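Local coordinates for protein galectin (Xenopus laevis, PDB 3WUC) that is a beta-sandwich lectin of the skin, bound here to a galactose-glucose ligand, and probably recognises lactose and related galactosides, at residues T12-H17 against I132-H137; H20-R25 against V37-D42; C48-R53 against T90-D95. All coordinates share one frame; numbering follows the deposited sequence.

All three contacts bridge the two sheets of the galectin sandwich with aliphatic, sulfur or aromatic side chains, but they lie at different depths. Contact 3 is centred about 3 Å from the centre of the chain and contact 2 about 7 Å, both with every touching residue buried; contact 1, about 13 Å out, closes the end of the core beside a subunit interface. Strands 129-136 and 20-28, neighbours in one sheet, carry contacts 1 and 2, while strands 36-39 and 45-53, neighbours in the other, carry contacts 2 and 3. Contacts 1 and 2 are purely aliphatic across the sheets. Contact 3 brings in sulfur and a ring, and the outer face of strand 48-53 binds the sugar.

Contact 1 of 3, residues T12-H17 against I132-H137; sequences TNLNLH and ISISVH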
loop_
_atom_site.group_PDB
_atom_site.type_symbol
_atom_site.label_atom_id
_atom_site.label_comp_id
_atom_site.label_asym_id
_atom_site.label_seq_id
_atom_site.Cartn_x
_atom_site.Cartn_y
_atom_site.Cartn_z
ATOM N N THR B 12 18.084 7.604 -4.961
ATOM C CA THR B 12 18.642 7.873 -6.227
ATOM C C THR B 12 18.266 6.749 -7.231
ATOM O O THR B 12 17.746 5.685 -6.801
ATOM C CB THR B 12 20.177 8.019 -6.101
ATOM O OG1 THR B 12 20.649 6.826 -5.455
ATOM C CG2 THR B 12 20.516 9.202 -5.270
ATOM N N ASN B 13 18.447 6.997 -8.498
ATOM C CA ASN B 13 18.107 6.148 -9.568
ATOM C C ASN B 13 16.625 5.843 -9.582
ATOM O O ASN B 13 16.183 4.730 -10.004
ATOM C CB ASN B 13 18.862 4.792 -9.572
ATOM C CG ASN B 13 20.344 4.914 -9.824
ATOM O OD1 ASN B 13 20.786 5.909 -10.373
ATOM N ND2 ASN B 13 21.098 3.959 -9.377
ATOM N N LEU B 14 15.838 6.842 -9.250
ATOM C CA LEU B 14 14.376 6.655 -9.221
ATOM C C LEU B 14 13.774 6.316 -10.602
ATOM O O LEU B 14 12.822 5.528 -10.633
ATOM C CB LEU B 14 13.708 7.871 -8.596
ATOM C CG LEU B 14 12.216 7.628 -8.335
ATOM C CD1 LEU B 14 11.914 6.600 -7.239
ATOM C CD2 LEU B 14 11.544 8.977 -8.020
ATOM N N ASN B 15 14.346 6.807 -11.689
ATOM C CA ASN B 15 13.898 6.523 -13.053
ATOM C C ASN B 15 12.433 6.779 -13.292
ATOM O O ASN B 15 11.750 6.005 -13.960
ATOM C CB ASN B 15 14.223 5.076 -13.395
ATOM C CG ASN B 15 14.380 4.854 -14.854
ATOM O OD1 ASN B 15 14.756 5.730 -15.617
ATOM N ND2 ASN B 15 14.101 3.659 -15.271
ATOM N N LEU B 16 11.950 7.892 -12.766
ATOM C CA LEU B 16 10.576 8.317 -12.955
ATOM C C LEU B 16 10.482 9.114 -14.249
ATOM O O LEU B 16 11.008 10.190 -14.339
ATOM C CB LEU B 16 10.079 9.138 -11.781
ATOM C CG LEU B 16 8.638 9.542 -11.782
ATOM C CD1 LEU B 16 7.698 8.383 -11.545
ATOM C CD2 LEU B 16 8.448 10.630 -10.783
ATOM N N HIS B 17 9.745 8.616 -15.205
ATOM C CA HIS B 17 9.533 9.268 -16.476
ATOM C C HIS B 17 8.241 10.053 -16.527
ATOM O O HIS B 17 7.332 9.809 -15.757
ATOM C CB HIS B 17 9.498 8.208 -17.559
ATOM C CG HIS B 17 10.827 7.538 -17.753
ATOM N ND1 HIS B 17 11.632 7.821 -18.853
ATOM C CD2 HIS B 17 11.515 6.673 -16.988
ATOM C CE1 HIS B 17 12.747 7.113 -18.760
ATOM N NE2 HIS B 17 12.720 6.440 -17.621
ATOM N N ILE B 132 7.542 6.692 5.438
ATOM C CA ILE B 132 6.662 5.555 5.660
ATOM C C ILE B 132 6.647 4.701 4.411
ATOM O O ILE B 132 6.818 3.465 4.515
ATOM C CB ILE B 132 5.257 5.981 6.101
ATOM C CG1 ILE B 132 5.316 6.598 7.486
ATOM C CG2 ILE B 132 4.300 4.797 6.082
ATOM C CD1 ILE B 132 4.047 7.348 7.812
ATOM N N SER B 133 6.406 5.271 3.219
ATOM C CA SER B 133 6.411 4.498 2.008
ATOM C C SER B 133 6.591 5.424 0.820
ATOM O O SER B 133 6.238 6.621 0.878
ATOM C CB SER B 133 5.192 3.625 1.829
ATOM O OG SER B 133 4.016 4.459 1.722
ATOM N N ILE B 134 7.164 4.876 -0.206
ATOM C CA ILE B 134 7.254 5.489 -1.494
ATOM C C ILE B 134 6.735 4.525 -2.558
ATOM O O ILE B 134 7.070 3.366 -2.528
ATOM C CB ILE B 134 8.672 5.971 -1.834
ATOM C CG1 ILE B 134 8.743 6.452 -3.235
ATOM C CG2 ILE B 134 9.663 4.832 -1.707
ATOM C CD1 ILE B 134 9.978 7.267 -3.500
ATOM N N SER B 135 5.830 4.989 -3.400
ATOM C CA SER B 135 5.257 4.154 -4.467
ATOM C C SER B 135 5.252 4.837 -5.782
ATOM O O SER B 135 4.977 6.041 -5.851
ATOM C CB SER B 135 3.749 3.835 -4.067
ATOM O OG SER B 135 3.679 3.348 -2.714
ATOM N N VAL B 136 5.532 4.113 -6.860
ATOM C CA VAL B 136 5.480 4.680 -8.211
ATOM C C VAL B 136 4.433 3.996 -9.080
ATOM O O VAL B 136 4.184 2.785 -8.957
ATOM C CB VAL B 136 6.883 4.701 -8.907
ATOM C CG1 VAL B 136 7.855 5.550 -8.146
ATOM C CG2 VAL B 136 7.417 3.326 -9.114
ATOM N N HIS B 137 3.772 4.769 -9.949
ATOM C CA HIS B 137 2.729 4.233 -10.816
ATOM C C HIS B 137 2.953 4.872 -12.153
ATOM O O HIS B 137 2.995 6.123 -12.234
ATOM C CB HIS B 137 1.302 4.587 -10.307
ATOM C CG HIS B 137 0.897 3.984 -8.988
ATOM N ND1 HIS B 137 1.465 4.361 -7.779
ATOM C CD2 HIS B 137 -0.078 3.086 -8.679
ATOM C CE1 HIS B 137 0.876 3.702 -6.787
ATOM N NE2 HIS B 137 -0.064 2.923 -7.306
ATOM O OXT HIS B 137 3.070 4.215 -13.179
#
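Leu14 and Leu16 both lean on Val136, and Leu14 also reaches Ile134, so two leucines of segment 12-17 close over the last residues of the C-terminal strand. Leu14 repays following outward. Its CB leaves the backbone across the direction of strand 132-136 and makes no close contact there. With CG opposite the backbone N (chi1 -171°), the branch is carried inward between the two segments; CG itself only bears the methyls and does not touch 132-137. The methyls then divide the work. CD1 drops into the notch between two side chains, lying 4.3 Å from Ile134 CD1 and likewise 4.3 Å from Val136 CG1. CD2 turns back to its own segment and rests 4.0 Å from Leu16 CB.

Leu16 repeats the design on a smaller scale: its CD1 stands 4.4 Å from Val136 CG1. That one methyl of Val136 therefore serves both leucines, while Ile134 is met by Leu14 alone. Contacts of this length are those of ordinary apolar packing.

Polar groups lie on the outer side. His17 NE2 donates to Asn15 OD1 at 2.9 Å, coming in well above the carbonyl plane and through a bent N-H (139°), which is less than ideal geometry. Asn15 and Leu16 together face Ile121 as a G1 beta bulge, and the side chain of Asn122 accepts from the backbone N of Asn15.

Beyond the contact, residues 133-135 pair antiparallel with a strand of the second subunit, and Asn13 ND2 bonds to the backbone of Asp8 of that subunit. The arrangement is that of a galectin beta-sandwich whose edge, next to the C-terminus, continues its sheet into a partner chain, as in the dimers of proto-type galectins.

Contact 2 of 3, residues H20-R25 against V37-D42; sequences HRVEVR and VDLGTD
Val22 and Val24 point from strand 20-25 into the middle of the galectin beta-sandwich, where Leu39 and Val37 of the opposite sheet meet them. Along the first segment, Val22 comes first. Its CG1 occupies the crowded position between the backbone N and the carbonyl carbon (chi1 59°), and from there the methyl points toward the opposite sheet to lie 4.0 Å from Leu39 CD2. The two side chains approach tip to tip, each spending one methyl on the other. The remaining methyl of Val22, CG2, turns along its own sheet instead and packs 3.8 Å from Ile134 CG1.

Glu23 follows on the outer face, as the alternation of a strand requires. There its OE1 pairs in a salt bridge with Arg25 of the third subunit.

Val24 turns inward again, opposite Val37. The strand 37-39 that supplies both partners keeps Asp38 on its far side, toward the sugar site.

Arg25 is back on the outer face, where its NH2 makes the reciprocal salt bridge to Glu23 of the third subunit. One face of strand 20-25 is thus charged and joins two chains, and the other is apolar and buried in the core, where Val24 CG2 and Val37 CG1 sit methyl against methyl, 4.3 Å apart.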
loop_
_atom_site.group_PDB
_atom_site.type_symbol
_atom_site.label_atom_id
_atom_site.label_comp_id
_atom_site.label_asym_id
_atom_site.label_seq_id
_atom_site.Cartn_x
_atom_site.Cartn_y
_atom_site.Cartn_z
ATOM N N HIS B 20 4.091 9.313 -15.411
ATOM C CA HIS B 20 4.085 8.544 -14.200
ATOM C C HIS B 20 4.099 9.425 -12.970
ATOM O O HIS B 20 4.308 10.658 -13.086
ATOM C CB HIS B 20 5.320 7.621 -14.214
ATOM C CG HIS B 20 5.268 6.676 -15.358
ATOM N ND1 HIS B 20 4.601 5.466 -15.308
ATOM C CD2 HIS B 20 5.656 6.833 -16.648
ATOM C CE1 HIS B 20 4.676 4.872 -16.488
ATOM N NE2 HIS B 20 5.323 5.672 -17.313
ATOM N N ARG B 21 3.815 8.838 -11.818
ATOM C CA ARG B 21 3.628 9.595 -10.552
ATOM C C ARG B 21 4.380 8.865 -9.437
ATOM O O ARG B 21 4.542 7.603 -9.469
ATOM C CB ARG B 21 2.193 9.856 -10.169
ATOM C CG ARG B 21 1.333 8.646 -9.983
ATOM C CD ARG B 21 -0.089 8.995 -9.527
ATOM N NE ARG B 21 -0.818 7.769 -9.194
ATOM C CZ ARG B 21 -1.409 6.958 -10.095
ATOM N NH1 ARG B 21 -1.383 7.235 -11.398
ATOM N NH2 ARG B 21 -2.030 5.855 -9.688
ATOM N N VAL B 22 4.734 9.623 -8.441
ATOM C CA VAL B 22 5.348 9.143 -7.226
ATOM C C VAL B 22 4.541 9.591 -6.072
ATOM O O VAL B 22 4.218 10.775 -5.909
ATOM C CB VAL B 22 6.869 9.419 -7.113
ATOM C CG1 VAL B 22 7.194 10.908 -7.188
ATOM C CG2 VAL B 22 7.460 8.779 -5.899
ATOM N N GLU B 23 4.268 8.624 -5.160
ATOM C CA GLU B 23 3.534 8.838 -3.939
ATOM C C GLU B 23 4.485 8.682 -2.731
ATOM O O GLU B 23 5.190 7.696 -2.663
ATOM C CB GLU B 23 2.429 7.780 -3.806
ATOM C CG GLU B 23 1.699 7.838 -2.471
ATOM C CD GLU B 23 0.683 6.694 -2.296
ATOM O OE1 GLU B 23 -0.153 6.521 -3.265
ATOM O OE2 GLU B 23 0.866 5.926 -1.255
ATOM N N VAL B 24 4.546 9.670 -1.854
ATOM C CA VAL B 24 5.401 9.736 -0.663
ATOM C C VAL B 24 4.511 9.897 0.550
ATOM O O VAL B 24 3.755 10.873 0.657
ATOM C CB VAL B 24 6.390 10.954 -0.758
ATOM C CG1 VAL B 24 7.268 11.055 0.463
ATOM C CG2 VAL B 24 7.179 10.904 -2.042
ATOM N N ARG B 25 4.578 8.920 1.425
ATOM C CA ARG B 25 4.029 8.944 2.761
ATOM C C ARG B 25 5.106 8.979 3.810
ATOM O O ARG B 25 6.089 8.245 3.705
ATOM C CB ARG B 25 3.168 7.686 2.959
ATOM C CG ARG B 25 1.957 7.717 2.117
ATOM C CD ARG B 25 1.070 6.456 2.332
ATOM N NE ARG B 25 0.442 6.477 3.648
ATOM C CZ ARG B 25 -0.487 5.609 4.067
ATOM N NH1 ARG B 25 -0.920 4.673 3.248
ATOM N NH2 ARG B 25 -0.984 5.726 5.283
ATOM N N VAL B 37 9.857 17.790 0.501
ATOM C CA VAL B 37 10.088 16.666 -0.428
ATOM C C VAL B 37 10.583 17.289 -1.720
ATOM O O VAL B 37 10.029 18.236 -2.267
ATOM C CB VAL B 37 8.801 15.839 -0.723
ATOM C CG1 VAL B 37 9.168 14.700 -1.675
ATOM C CG2 VAL B 37 8.236 15.270 0.541
ATOM N N ASP B 38 11.761 16.832 -2.165
ATOM C CA ASP B 38 12.469 17.360 -3.302
ATOM C C ASP B 38 12.599 16.321 -4.385
ATOM O O ASP B 38 12.859 15.121 -4.144
ATOM C CB ASP B 38 13.912 17.702 -2.945
ATOM C CG ASP B 38 14.050 18.800 -1.927
ATOM O OD1 ASP B 38 13.171 19.714 -1.864
ATOM O OD2 ASP B 38 15.055 18.784 -1.190
ATOM N N LEU B 39 12.402 16.742 -5.585
ATOM C CA LEU B 39 12.506 15.946 -6.808
ATOM C C LEU B 39 13.419 16.564 -7.814
ATOM O O LEU B 39 13.331 17.787 -8.077
ATOM C CB LEU B 39 11.099 15.689 -7.436
ATOM C CG LEU B 39 10.092 14.903 -6.588
ATOM C CD1 LEU B 39 9.392 15.717 -5.497
ATOM C CD2 LEU B 39 9.100 14.416 -7.612
ATOM N N GLY B 40 14.320 15.789 -8.432
ATOM C CA GLY B 40 15.167 16.355 -9.467
ATOM C C GLY B 40 16.154 15.361 -9.957
ATOM O O GLY B 40 15.866 14.170 -10.055
ATOM N N THR B 41 17.299 15.888 -10.390
ATOM C CA THR B 41 18.382 15.013 -10.859
ATOM C C THR B 41 19.425 14.765 -9.837
ATOM O O THR B 41 20.064 13.677 -9.932
ATOM C CB THR B 41 18.943 15.577 -12.199
ATOM O OG1 THR B 41 19.538 16.829 -11.936
ATOM C CG2 THR B 41 17.980 15.873 -13.094
ATOM N N ASP B 42 19.642 15.630 -8.843
ATOM C CA ASP B 42 20.537 15.515 -7.716
ATOM C C ASP B 42 20.217 16.678 -6.816
ATOM O O ASP B 42 19.271 17.545 -7.113
ATOM C CB ASP B 42 22.046 15.537 -8.216
ATOM C CG ASP B 42 22.403 16.829 -9.036
ATOM O OD1 ASP B 42 22.190 17.911 -8.545
ATOM O OD2 ASP B 42 22.837 16.740 -10.175
#

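Contact 3 of 3, residues C48-R53 against T90-D95; sequences CHCNPR and TMLIFD. With GAL (beta-D-galactopyranose), chain D; GLC (alpha-D-glucopyranose), chain C.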
loop_
_atom_site.group_PDB
_atom_site.type_symbol
_atom_site.label_atom_id
_atom_site.label_comp_id
_atom_site.label_asym_id
_atom_site.label_seq_id
_atom_site.Cartn_x
_atom_site.Cartn_y
_atom_site.Cartn_z
ATOM N N CYS B 48 11.433 20.169 -8.579
ATOM C CA CYS B 48 10.409 20.565 -7.639
ATOM C C CYS B 48 10.875 20.372 -6.221
ATOM O O CYS B 48 11.106 19.250 -5.790
ATOM C CB CYS B 48 9.131 19.772 -7.929
ATOM S SG CYS B 48 7.734 20.335 -6.866
ATOM N N HIS B 49 11.048 21.469 -5.499
ATOM C CA HIS B 49 11.255 21.497 -4.057
ATOM C C HIS B 49 9.943 21.906 -3.431
ATOM O O HIS B 49 9.481 22.981 -3.734
ATOM C CB HIS B 49 12.327 22.550 -3.747
ATOM C CG HIS B 49 12.460 22.991 -2.312
ATOM N ND1 HIS B 49 12.999 22.229 -1.296
ATOM C CD2 HIS B 49 12.239 24.203 -1.732
ATOM C CE1 HIS B 49 13.084 22.919 -0.186
ATOM N NE2 HIS B 49 12.642 24.130 -0.429
ATOM N N CYS B 50 9.284 21.005 -2.692
ATOM C CA CYS B 50 7.941 21.236 -2.103
ATOM C C CYS B 50 8.175 21.342 -0.622
ATOM O O CYS B 50 8.500 20.388 0.045
ATOM C CB CYS B 50 7.061 20.046 -2.442
ATOM S SG CYS B 50 5.430 20.181 -1.713
ATOM N N ASN B 51 8.004 22.572 -0.105
ATOM C CA ASN B 51 8.429 22.925 1.177
ATOM C C ASN B 51 7.313 23.553 2.066
ATOM O O ASN B 51 7.232 24.765 2.245
ATOM C CB ASN B 51 9.632 23.865 1.082
ATOM C CG ASN B 51 10.331 24.183 2.423
ATOM O OD1 ASN B 51 10.865 25.348 2.527
ATOM N ND2 ASN B 51 10.341 23.296 3.424
ATOM N N PRO B 52 6.435 22.723 2.614
ATOM C CA PRO B 52 5.501 23.318 3.552
ATOM C C PRO B 52 6.197 23.868 4.793
ATOM O O PRO B 52 7.018 23.237 5.405
ATOM C CB PRO B 52 4.564 22.143 3.880
ATOM C CG PRO B 52 4.708 21.122 2.756
ATOM C CD PRO B 52 6.201 21.294 2.426
ATOM N N ARG B 53 5.883 25.154 5.115
ATOM C CA ARG B 53 6.470 25.896 6.217
ATOM C C ARG B 53 5.417 26.212 7.261
ATOM O O ARG B 53 4.455 26.948 6.971
ATOM C CB ARG B 53 7.012 27.210 5.752
ATOM C CG ARG B 53 8.226 26.944 4.801
ATOM C CD ARG B 53 8.650 28.176 3.987
ATOM N NE ARG B 53 9.873 27.880 3.216
ATOM C CZ ARG B 53 10.733 28.809 2.751
ATOM N NH1 ARG B 53 10.466 30.131 2.906
ATOM N NH2 ARG B 53 11.796 28.422 2.113
ATOM N N THR B 90 1.550 12.304 6.652
ATOM C CA THR B 90 1.088 13.038 5.552
ATOM C C THR B 90 1.388 12.261 4.277
ATOM O O THR B 90 2.116 11.269 4.310
ATOM C CB THR B 90 1.626 14.465 5.468
ATOM O OG1 THR B 90 0.925 15.205 4.496
ATOM C CG2 THR B 90 3.103 14.453 5.007
ATOM N N MET B 91 0.772 12.624 3.215
ATOM C CA MET B 91 0.969 11.997 1.888
ATOM C C MET B 91 0.986 13.088 0.827
ATOM O O MET B 91 0.111 13.939 0.787
ATOM C CB MET B 91 -0.123 10.978 1.551
ATOM C CG MET B 91 0.087 10.335 0.239
ATOM S SD MET B 91 -1.057 8.951 0.003
ATOM C CE MET B 91 -2.584 9.805 -0.047
ATOM N N LEU B 92 2.016 13.076 -0.050
ATOM C CA LEU B 92 2.101 13.951 -1.193
ATOM C C LEU B 92 2.289 13.118 -2.442
ATOM O O LEU B 92 3.081 12.159 -2.407
ATOM C CB LEU B 92 3.295 14.953 -1.020
ATOM C CG LEU B 92 3.150 15.999 0.122
ATOM C CD1 LEU B 92 4.495 16.701 0.379
ATOM C CD2 LEU B 92 2.169 17.037 -0.349
ATOM N N ILE B 93 1.580 13.420 -3.498
ATOM C CA ILE B 93 1.681 12.669 -4.753
ATOM C C ILE B 93 2.126 13.673 -5.827
ATOM O O ILE B 93 1.604 14.768 -5.932
ATOM C CB ILE B 93 0.364 11.978 -5.126
ATOM C CG1 ILE B 93 0.032 11.012 -4.025
ATOM C CG2 ILE B 93 0.533 11.296 -6.430
ATOM C CD1 ILE B 93 -1.349 10.428 -4.237
ATOM N N PHE B 94 3.110 13.303 -6.635
ATOM C CA PHE B 94 3.641 14.180 -7.696
ATOM C C PHE B 94 3.444 13.525 -9.031
ATOM O O PHE B 94 3.995 12.450 -9.259
ATOM C CB PHE B 94 5.134 14.448 -7.449
ATOM C CG PHE B 94 5.456 15.052 -6.105
ATOM C CD1 PHE B 94 5.572 14.342 -4.968
ATOM C CD2 PHE B 94 5.603 16.443 -6.035
ATOM C CE1 PHE B 94 5.826 14.898 -3.722
ATOM C CE2 PHE B 94 5.910 17.028 -4.771
ATOM C CZ PHE B 94 6.012 16.286 -3.693
ATOM N N ASP B 95 2.694 14.136 -9.914
ATOM C CA ASP B 95 2.469 13.657 -11.277
ATOM C C ASP B 95 3.513 14.327 -12.166
ATOM O O ASP B 95 3.540 15.537 -12.238
ATOM C CB ASP B 95 1.102 14.105 -11.829
ATOM C CG ASP B 95 -0.039 13.528 -11.160
ATOM O OD1 ASP B 95 0.176 12.540 -10.419
ATOM O OD2 ASP B 95 -1.182 14.112 -11.373
HETATM C C1 GAL D . 15.381 29.245 1.287
HETATM C C2 GAL D . 15.608 28.095 2.232
HETATM C C3 GAL D . 15.853 26.815 1.465
HETATM C C4 GAL D . 14.732 26.615 0.451
HETATM C C5 GAL D . 14.609 27.894 -0.409
HETATM C C6 GAL D . 13.477 27.740 -1.403
HETATM O O2 GAL D . 16.817 28.407 2.970
HETATM O O3 GAL D . 16.081 25.736 2.329
HETATM O O4 GAL D . 13.501 26.256 1.128
HETATM O O5 GAL D . 14.294 28.978 0.449
HETATM O O6 GAL D . 13.261 28.917 -2.166
HETATM C C1 GLC C . 14.435 34.467 1.678
HETATM C C2 GLC C . 13.184 33.597 1.476
HETATM C C3 GLC C . 13.520 32.199 2.011
HETATM C C4 GLC C . 14.801 31.570 1.451
HETATM C C5 GLC C . 15.968 32.558 1.607
HETATM C C6 GLC C . 17.202 32.052 0.850
HETATM O O1 GLC C . 14.570 34.557 3.074
HETATM O O2 GLC C . 12.103 34.133 2.208
HETATM O O3 GLC C . 12.412 31.362 1.607
HETATM O O4 GLC C . 15.067 30.331 2.151
HETATM O O5 GLC C . 15.583 33.863 1.105
HETATM O O6 GLC C . 17.142 31.708 -0.570
#
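Cys50 meets both Leu92 and Phe94 across the core, with Cys48 adding a second touch on the ring. The strands run nearly antiparallel at 156°, but they belong to different sheets, so only side chains connect them. In Cys50 the sulfur lies opposite the backbone N (chi1 177°), which sends SG across to within 4.2 Å of Leu92 CD1 and leaves CB to meet the ring. CB approaches Phe94 at its edge, in the ring plane, 4.0 Å from CE2. Cys48 has the same first torsion and brings SG 4.3 Å from that same CE2. This sulfur-aromatic contact is oblique, neither over the face nor at the rim.

Alternation along strand 48-53 puts His49 and Asn51 on the outer face, and Arg53 follows them there. Its chain, extended from CG to NE, lays the guanidinium beside Asn51. Two nitrogens, NE and NH2, grip Asn51 OD1 side-on, the NE bond being 2.8 Å long and fairly straight (165°). The carboxamide oxygen lies in the guanidinium plane, which helps fix the rotation of the guanidinium; Arg34 also donates to this oxygen, and Asp59 forms a salt bridge with Arg53 NH1.

So held, Arg53 gives NH1 to glucose O3 at 2.6 Å and NH2 to galactose O4 at 2.9 Å. His49 NE2 shares the same O4 at 2.8 Å, while its ND1 bonds to Asp38 OD1, which should help set the imidazole's orientation. A histidine and an arginine that bond to the axial O4, with an asparagine between them holding the arginine in place, all on alternate positions of one strand, form the signature of the galectin carbohydrate-recognition site.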